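Local coordinates for acetyltransferase, GNAT family (Enterococcus faecalis, PDB 1U6M), which probably transfers an acyl group, most likely acetyl from acetyl-CoA, to an acceptor substrate, in the manner of GNAT-family enzymes, at residues Val73-Glu78 with Tyr114-Ser119. Sequence-based numbering, arbitrary orientation.
Sequences VGYPAE and YLDTIS
At the edge of the Tyr75 ring, near its plane, lies Asp116 OD1, the carboxylate plane turned 69° from the ring; the Tyr114 ring is approached at its own edge by the Tyr75 hydroxyl. The two rings run side by side on one side of the sheet, with centroids 5.8 Å apart and planes at 51°, oblique and neither stacked nor edge-to-face; their closest carbons are Tyr75 CE1 and Tyr114 CD1, at 3.7 Å. Tyr75 OH donates to Asp116 OD1 over 2.7 Å, reaching the anti side of the carboxylate from out of its plane. Asp116 CG stands anti to its backbone N (chi1 -172°), which carries the carboxylate to the phenol.

This meeting coincides with a bulge. Asp116 and Thr117 both face Val73, whose carbonyl O accepts from Asp116 N (2.8 Å) and Thr117 N (3.1 Å), the evidence for a classic beta bulge between antiparallel strands 67-76 and 112-120. The extra residue shifts the register by one; Asp116 CB points at strand 67-76, and its carboxylate ends on the tyrosine side. Val73 N to Thr117 O completes the bulge, and the reciprocal Tyr75–Tyr114 backbone bonds resume the ladder beyond it.

A bulge in the fourth strand, here 112-120, is a GNAT hallmark that usually borders the acetyl-CoA site, probably here too. Arg53 also salt-bridges Asp116 OD1, so phenol and guanidinium together hold the carboxylate in position, tying the bulge to a neighbouring loop.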
ATOM      1  N   VAL A  73       2.353   1.335   3.340  1.00 17.51           N
ATOM      2  CA  VAL A  73       2.789   0.126   2.604  1.00 18.33           C
ATOM      3  C   VAL A  73       3.634   0.504   1.364  1.00 19.12           C
ATOM      4  O   VAL A  73       3.229   1.394   0.593  1.00 20.55           O
ATOM      5  CB  VAL A  73       1.588  -0.692   2.036  1.00 17.83           C
ATOM      6  CG1 VAL A  73       2.134  -2.075   1.464  1.00 16.65           C
ATOM      7  CG2 VAL A  73       0.549  -0.891   3.112  1.00 14.96           C
ATOM      8  N   GLY A  74       4.787  -0.150   1.197  1.00 18.21           N
ATOM      9  CA  GLY A  74       5.662   0.136   0.085  1.00 17.64           C
ATOM     10  C   GLY A  74       6.772  -0.914  -0.048  1.00 18.15           C
ATOM     11  O   GLY A  74       6.908  -1.808   0.821  1.00 16.79           O
ATOM     12  N   TYR A  75       7.589  -0.784  -1.109  1.00 17.31           N
ATOM     13  CA  TYR A  75       8.533  -1.842  -1.464  1.00 17.92           C
ATOM     14  C   TYR A  75       9.557  -1.245  -2.413  1.00 18.63           C
ATOM     15  O   TYR A  75       9.237  -0.254  -3.134  1.00 18.78           O
ATOM     16  CB  TYR A  75       7.811  -3.077  -2.129  1.00 18.72           C
ATOM     17  CG  TYR A  75       6.640  -2.690  -3.024  1.00 18.01           C
ATOM     18  CD1 TYR A  75       6.854  -2.256  -4.349  1.00 18.79           C
ATOM     19  CD2 TYR A  75       5.316  -2.730  -2.537  1.00 18.16           C
ATOM     20  CE1 TYR A  75       5.757  -1.818  -5.166  1.00 18.93           C
ATOM     21  CE2 TYR A  75       4.225  -2.307  -3.350  1.00 18.16           C
ATOM     22  CZ  TYR A  75       4.463  -1.861  -4.642  1.00 19.19           C
ATOM     23  OH  TYR A  75       3.393  -1.436  -5.430  1.00 24.72           O
ATOM     24  N   PRO A  76      10.777  -1.845  -2.457  1.00 19.09           N
ATOM     25  CA  PRO A  76      11.729  -1.534  -3.592  1.00 19.71           C
ATOM     26  C   PRO A  76      11.037  -1.694  -4.922  1.00 20.78           C
ATOM     27  O   PRO A  76      10.325  -2.636  -5.081  1.00 22.21           O
ATOM     28  CB  PRO A  76      12.825  -2.572  -3.453  1.00 18.66           C
ATOM     29  CG  PRO A  76      12.824  -2.877  -1.855  1.00 19.92           C
ATOM     30  CD  PRO A  76      11.341  -2.778  -1.448  1.00 18.66           C
ATOM     31  N   ALA A  77      11.223  -0.769  -5.864  1.00 22.87           N
ATOM     32  CA  ALA A  77      10.639  -0.864  -7.228  1.00 24.48           C
ATOM     33  C   ALA A  77      10.877  -2.212  -7.950  1.00 25.97           C
ATOM     34  O   ALA A  77      10.037  -2.662  -8.741  1.00 26.48           O
ATOM     35  CB  ALA A  77      11.153   0.250  -8.082  1.00 24.39           C
ATOM     36  N   GLU A  78      12.041  -2.825  -7.735  1.00 26.74           N
ATOM     37  CA  GLU A  78      12.326  -4.127  -8.396  1.00 27.51           C
ATOM     38  C   GLU A  78      11.420  -5.268  -7.917  1.00 27.78           C
ATOM     39  O   GLU A  78      11.408  -6.302  -8.563  1.00 28.06           O
ATOM     40  CB  GLU A  78      13.813  -4.511  -8.272  1.00 26.83           C
ATOM     41  CG  GLU A  78      14.301  -4.724  -6.840  1.00 29.96           C
ATOM     42  CD  GLU A  78      14.727  -3.439  -6.122  1.00 34.28           C
ATOM     43  OE1 GLU A  78      15.384  -3.586  -5.057  1.00 36.56           O
ATOM     44  OE2 GLU A  78      14.394  -2.299  -6.576  1.00 36.47           O
ATOM     45  N   TYR A 114       9.132   2.462  -3.390  1.00 20.28           N
ATOM     46  CA  TYR A 114       7.853   2.938  -3.854  1.00 19.83           C
ATOM     47  C   TYR A 114       6.742   2.856  -2.768  1.00 20.70           C
ATOM     48  O   TYR A 114       6.522   1.781  -2.166  1.00 20.57           O
ATOM     49  CB  TYR A 114       7.412   2.152  -5.073  1.00 19.47           C
ATOM     50  CG  TYR A 114       6.045   2.584  -5.577  1.00 18.86           C
ATOM     51  CD1 TYR A 114       4.931   1.726  -5.480  1.00 17.94           C
ATOM     52  CD2 TYR A 114       5.846   3.843  -6.130  1.00 18.10           C
ATOM     53  CE1 TYR A 114       3.672   2.121  -5.959  1.00 16.59           C
ATOM     54  CE2 TYR A 114       4.552   4.241  -6.599  1.00 17.47           C
ATOM     55  CZ  TYR A 114       3.503   3.375  -6.497  1.00 17.36           C
ATOM     56  OH  TYR A 114       2.249   3.766  -6.933  1.00 21.70           O
ATOM     57  N   LEU A 115       6.066   3.989  -2.527  1.00 20.93           N
ATOM     58  CA  LEU A 115       4.942   4.043  -1.600  1.00 20.90           C
ATOM     59  C   LEU A 115       3.690   3.612  -2.328  1.00 21.06           C
ATOM     60  O   LEU A 115       3.161   4.336  -3.141  1.00 21.50           O
ATOM     61  CB  LEU A 115       4.764   5.433  -0.976  1.00 20.69           C
ATOM     62  CG  LEU A 115       3.459   5.719  -0.172  1.00 20.93           C
ATOM     63  CD1 LEU A 115       3.346   4.797   0.976  1.00 18.38           C
ATOM     64  CD2 LEU A 115       3.340   7.247   0.285  1.00 20.80           C
ATOM     65  N   ASP A 116       3.216   2.415  -2.000  1.00 21.45           N
ATOM     66  CA  ASP A 116       2.017   1.829  -2.573  1.00 21.28           C
ATOM     67  C   ASP A 116       0.741   2.467  -1.981  1.00 21.15           C
ATOM     68  O   ASP A 116      -0.132   2.904  -2.694  1.00 19.31           O
ATOM     69  CB  ASP A 116       2.043   0.332  -2.248  1.00 22.01           C
ATOM     70  CG  ASP A 116       0.943  -0.430  -2.941  1.00 26.78           C
ATOM     71  OD1 ASP A 116       1.247  -1.336  -3.737  1.00 32.89           O
ATOM     72  OD2 ASP A 116      -0.233  -0.126  -2.726  1.00 31.29           O
ATOM     73  N   THR A 117       0.639   2.493  -0.641  1.00 20.53           N
ATOM     74  CA  THR A 117      -0.519   3.047  -0.039  1.00 19.94           C
ATOM     75  C   THR A 117      -0.332   3.565   1.379  1.00 19.21           C
ATOM     76  O   THR A 117       0.407   2.995   2.173  1.00 17.88           O
ATOM     77  CB  THR A 117      -1.766   2.105  -0.154  1.00 20.70           C
ATOM     78  OG1 THR A 117      -2.903   2.931   0.161  1.00 27.17           O
ATOM     79  CG2 THR A 117      -1.821   1.061   0.894  1.00 18.98           C
ATOM     80  N   ILE A 118      -1.016   4.662   1.695  1.00 19.88           N
ATOM     81  CA  ILE A 118      -1.215   5.058   3.106  1.00 20.73           C
ATOM     82  C   ILE A 118      -2.711   4.983   3.361  1.00 21.27           C
ATOM     83  O   ILE A 118      -3.488   5.622   2.655  1.00 21.53           O
ATOM     84  CB  ILE A 118      -0.654   6.498   3.434  1.00 21.66           C
ATOM     85  CG1 ILE A 118       0.891   6.474   3.471  1.00 21.80           C
ATOM     86  CG2 ILE A 118      -1.273   7.004   4.743  1.00 18.43           C
ATOM     87  CD1 ILE A 118       1.525   7.790   3.335  1.00 23.81           C
ATOM     88  N   SER A 119      -3.113   4.160   4.315  1.00 21.70           N
ATOM     89  CA  SER A 119      -4.515   3.906   4.608  1.00 23.46           C
ATOM     90  C   SER A 119      -4.803   4.176   6.046  1.00 22.35           C
ATOM     91  O   SER A 119      -4.152   3.616   6.892  1.00 22.84           O
ATOM     92  CB  SER A 119      -4.872   2.445   4.405  1.00 23.70           C
ATOM     93  OG  SER A 119      -5.000   2.271   3.025  1.00 32.20           O
TER